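Local coordinates for protein ribonucleoside triphosphate reductase (Lactobacillus leichmannii, PDB 1L1L) that reduces ribonucleoside triphosphates to 2'-deoxyribonucleotides as an adenosylcobalamin-dependent, allosterically regulated monomeric class II ribonucleotide reductase, at residues R33-W38 and R99-S104. Numbering follows the deposited sequence.
Sequences RTYARW and RNLWIS
Within the N-terminal helical region, the loop that leaves helix 27-32 lies against the last turn of helix 98-103, where Arg37 and Tyr35 meet Trp102 and Leu101. The closest pair of CA atoms, Tyr35 CA and Trp102 CA, is 4.9 Å apart. Arg37 crosses the indole at about a right angle. Its chain bends at chi3 (68°), which brings Arg37 NH1 over one face of Trp102, 3.3 Å from its CE2, while CG makes a CH-pi contact with the six-membered ring. Arg37 CZ stands 4.8 Å from the centroid of the Trp102 six-membered ring in a cation-pi interaction, although guanidinium and indole planes are 65° apart. Arg37 NH1 also donates a bent hydrogen bond of 3.0 Å to Trp102 O, from outside the carbonyl plane. The chi1 of Trp102 (176°) sets CG opposite the backbone N and carries the indole to the loop backbone, where Trp102 CE3 lies 3.3 Å from Thr34 O and CZ3 approaches Ala36 O. Leu101 CD1 makes a CH-pi contact over one face of the Tyr35 ring, 4.0 Å from its centroid, and Thr34 CG2 lies over the opposite face, both offset toward the rim; Leu556 of helix 551-557 touches both Tyr35 and Leu101. One arginine nitrogen thus serves both the carbonyl and the indole of a single tryptophan, which probably restricts guanidinium rotation and lets the pi face share in stabilising its positive charge.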
loop_
_atom_site.group_PDB
_atom_site.type_symbol
_atom_site.label_atom_id
_atom_site.label_comp_id
_atom_site.label_asym_id
_atom_site.label_seq_id
_atom_site.Cartn_x
_atom_site.Cartn_y
_atom_site.Cartn_z
ATOM N N ARG A 33 13.220 -9.827 9.602
ATOM C CA ARG A 33 13.256 -10.228 8.213
ATOM C C ARG A 33 12.535 -9.248 7.296
ATOM O O ARG A 33 12.386 -9.525 6.110
ATOM C CB ARG A 33 12.652 -11.628 8.076
ATOM C CG ARG A 33 11.190 -11.694 8.467
ATOM C CD ARG A 33 10.668 -13.128 8.460
ATOM N NE ARG A 33 10.962 -13.815 7.202
ATOM C CZ ARG A 33 10.278 -14.861 6.748
ATOM N NH1 ARG A 33 9.256 -15.340 7.447
ATOM N NH2 ARG A 33 10.617 -15.425 5.595
ATOM N N THR A 34 12.115 -8.097 7.824
ATOM C CA THR A 34 11.389 -7.121 7.014
ATOM C C THR A 34 11.879 -5.677 7.044
ATOM O O THR A 34 11.922 -5.010 6.006
ATOM C CB THR A 34 9.900 -7.065 7.404
ATOM O OG1 THR A 34 9.400 -8.392 7.588
ATOM C CG2 THR A 34 9.089 -6.357 6.310
ATOM N N TYR A 35 12.228 -5.178 8.226
ATOM C CA TYR A 35 12.658 -3.784 8.332
ATOM C C TYR A 35 14.085 -3.537 8.802
ATOM O O TYR A 35 14.554 -2.397 8.765
ATOM C CB TYR A 35 11.696 -3.024 9.246
ATOM C CG TYR A 35 10.256 -3.174 8.846
ATOM C CD1 TYR A 35 9.344 -3.786 9.703
ATOM C CD2 TYR A 35 9.806 -2.744 7.591
ATOM C CE1 TYR A 35 8.021 -3.976 9.330
ATOM C CE2 TYR A 35 8.478 -2.930 7.204
ATOM C CZ TYR A 35 7.594 -3.548 8.083
ATOM O OH TYR A 35 6.276 -3.745 7.734
ATOM N N ALA A 36 14.776 -4.588 9.233
ATOM C CA ALA A 36 16.151 -4.444 9.698
ATOM C C ALA A 36 17.107 -4.397 8.505
ATOM O O ALA A 36 17.308 -5.405 7.819
ATOM C CB ALA A 36 16.520 -5.604 10.629
ATOM N N ARG A 37 17.691 -3.229 8.250
ATOM C CA ARG A 37 18.618 -3.096 7.129
ATOM C C ARG A 37 19.965 -3.727 7.461
ATOM O O ARG A 37 20.326 -3.859 8.637
ATOM C CB ARG A 37 18.822 -1.621 6.769
ATOM C CG ARG A 37 17.558 -0.904 6.318
ATOM C CD ARG A 37 17.848 0.542 5.931
ATOM N NE ARG A 37 18.661 0.658 4.721
ATOM C CZ ARG A 37 18.228 0.391 3.487
ATOM N NH1 ARG A 37 16.978 -0.015 3.277
ATOM N NH2 ARG A 37 19.049 0.533 2.455
ATOM N N TRP A 38 20.701 -4.124 6.428
ATOM C CA TRP A 38 22.018 -4.722 6.617
ATOM C C TRP A 38 23.058 -3.624 6.823
ATOM O O TRP A 38 23.039 -2.598 6.139
ATOM C CB TRP A 38 22.395 -5.583 5.406
ATOM C CG TRP A 38 23.779 -6.173 5.497
ATOM C CD1 TRP A 38 24.910 -5.716 4.878
ATOM C CD2 TRP A 38 24.182 -7.304 6.280
ATOM N NE1 TRP A 38 25.989 -6.491 5.226
ATOM C CE2 TRP A 38 25.572 -7.473 6.086
ATOM C CE3 TRP A 38 23.504 -8.190 7.128
ATOM C CZ2 TRP A 38 26.296 -8.493 6.709
ATOM C CZ3 TRP A 38 24.225 -9.204 7.749
ATOM C CH2 TRP A 38 25.607 -9.345 7.534
ATOM N N ARG A 99 7.099 1.132 4.709
ATOM C CA ARG A 99 8.089 1.736 3.817
ATOM C C ARG A 99 9.000 2.668 4.597
ATOM O O ARG A 99 10.216 2.654 4.404
ATOM C CB ARG A 99 7.405 2.521 2.684
ATOM C CG ARG A 99 8.310 3.545 1.964
ATOM C CD ARG A 99 9.580 2.923 1.390
ATOM N NE ARG A 99 9.323 1.992 0.293
ATOM C CZ ARG A 99 9.053 2.357 -0.958
ATOM N NH1 ARG A 99 9.008 3.645 -1.284
ATOM N NH2 ARG A 99 8.820 1.432 -1.881
ATOM N N ASN A 100 8.404 3.478 5.466
ATOM C CA ASN A 100 9.176 4.406 6.286
ATOM C C ASN A 100 10.147 3.625 7.182
ATOM O O ASN A 100 11.316 3.994 7.304
ATOM C CB ASN A 100 8.239 5.262 7.149
ATOM C CG ASN A 100 7.624 6.431 6.382
ATOM O OD1 ASN A 100 8.040 7.583 6.543
ATOM N ND2 ASN A 100 6.633 6.139 5.547
ATOM N N LEU A 101 9.677 2.546 7.807
ATOM C CA LEU A 101 10.559 1.771 8.676
ATOM C C LEU A 101 11.750 1.221 7.912
ATOM O O LEU A 101 12.850 1.075 8.460
ATOM C CB LEU A 101 9.817 0.611 9.358
ATOM C CG LEU A 101 8.716 0.936 10.367
ATOM C CD1 LEU A 101 8.101 -0.339 10.903
ATOM C CD2 LEU A 101 9.308 1.768 11.523
ATOM N N TRP A 102 11.544 0.932 6.635
ATOM C CA TRP A 102 12.609 0.377 5.821
ATOM C C TRP A 102 13.551 1.383 5.176
ATOM O O TRP A 102 14.728 1.083 4.992
ATOM C CB TRP A 102 11.999 -0.524 4.724
ATOM C CG TRP A 102 13.001 -1.079 3.746
ATOM C CD1 TRP A 102 13.184 -0.689 2.446
ATOM C CD2 TRP A 102 13.953 -2.123 3.990
ATOM N NE1 TRP A 102 14.191 -1.429 1.867
ATOM C CE2 TRP A 102 14.680 -2.315 2.793
ATOM C CE3 TRP A 102 14.265 -2.915 5.107
ATOM C CZ2 TRP A 102 15.702 -3.267 2.679
ATOM C CZ3 TRP A 102 15.286 -3.864 4.992
ATOM C CH2 TRP A 102 15.990 -4.029 3.785
ATOM N N ILE A 103 13.057 2.577 4.855
ATOM C CA ILE A 103 13.892 3.549 4.153
ATOM C C ILE A 103 14.096 4.926 4.803
ATOM O O ILE A 103 14.941 5.699 4.363
ATOM C CB ILE A 103 13.343 3.755 2.710
ATOM C CG1 ILE A 103 14.499 3.960 1.732
ATOM C CG2 ILE A 103 12.381 4.936 2.667
ATOM C CD1 ILE A 103 15.274 2.694 1.446
ATOM N N SER A 104 13.326 5.234 5.837
ATOM C CA SER A 104 13.439 6.525 6.506
ATOM C C SER A 104 14.829 6.688 7.129
ATOM O O SER A 104 15.272 5.837 7.905
ATOM C CB SER A 104 12.355 6.641 7.587
ATOM O OG SER A 104 12.303 7.939 8.151
#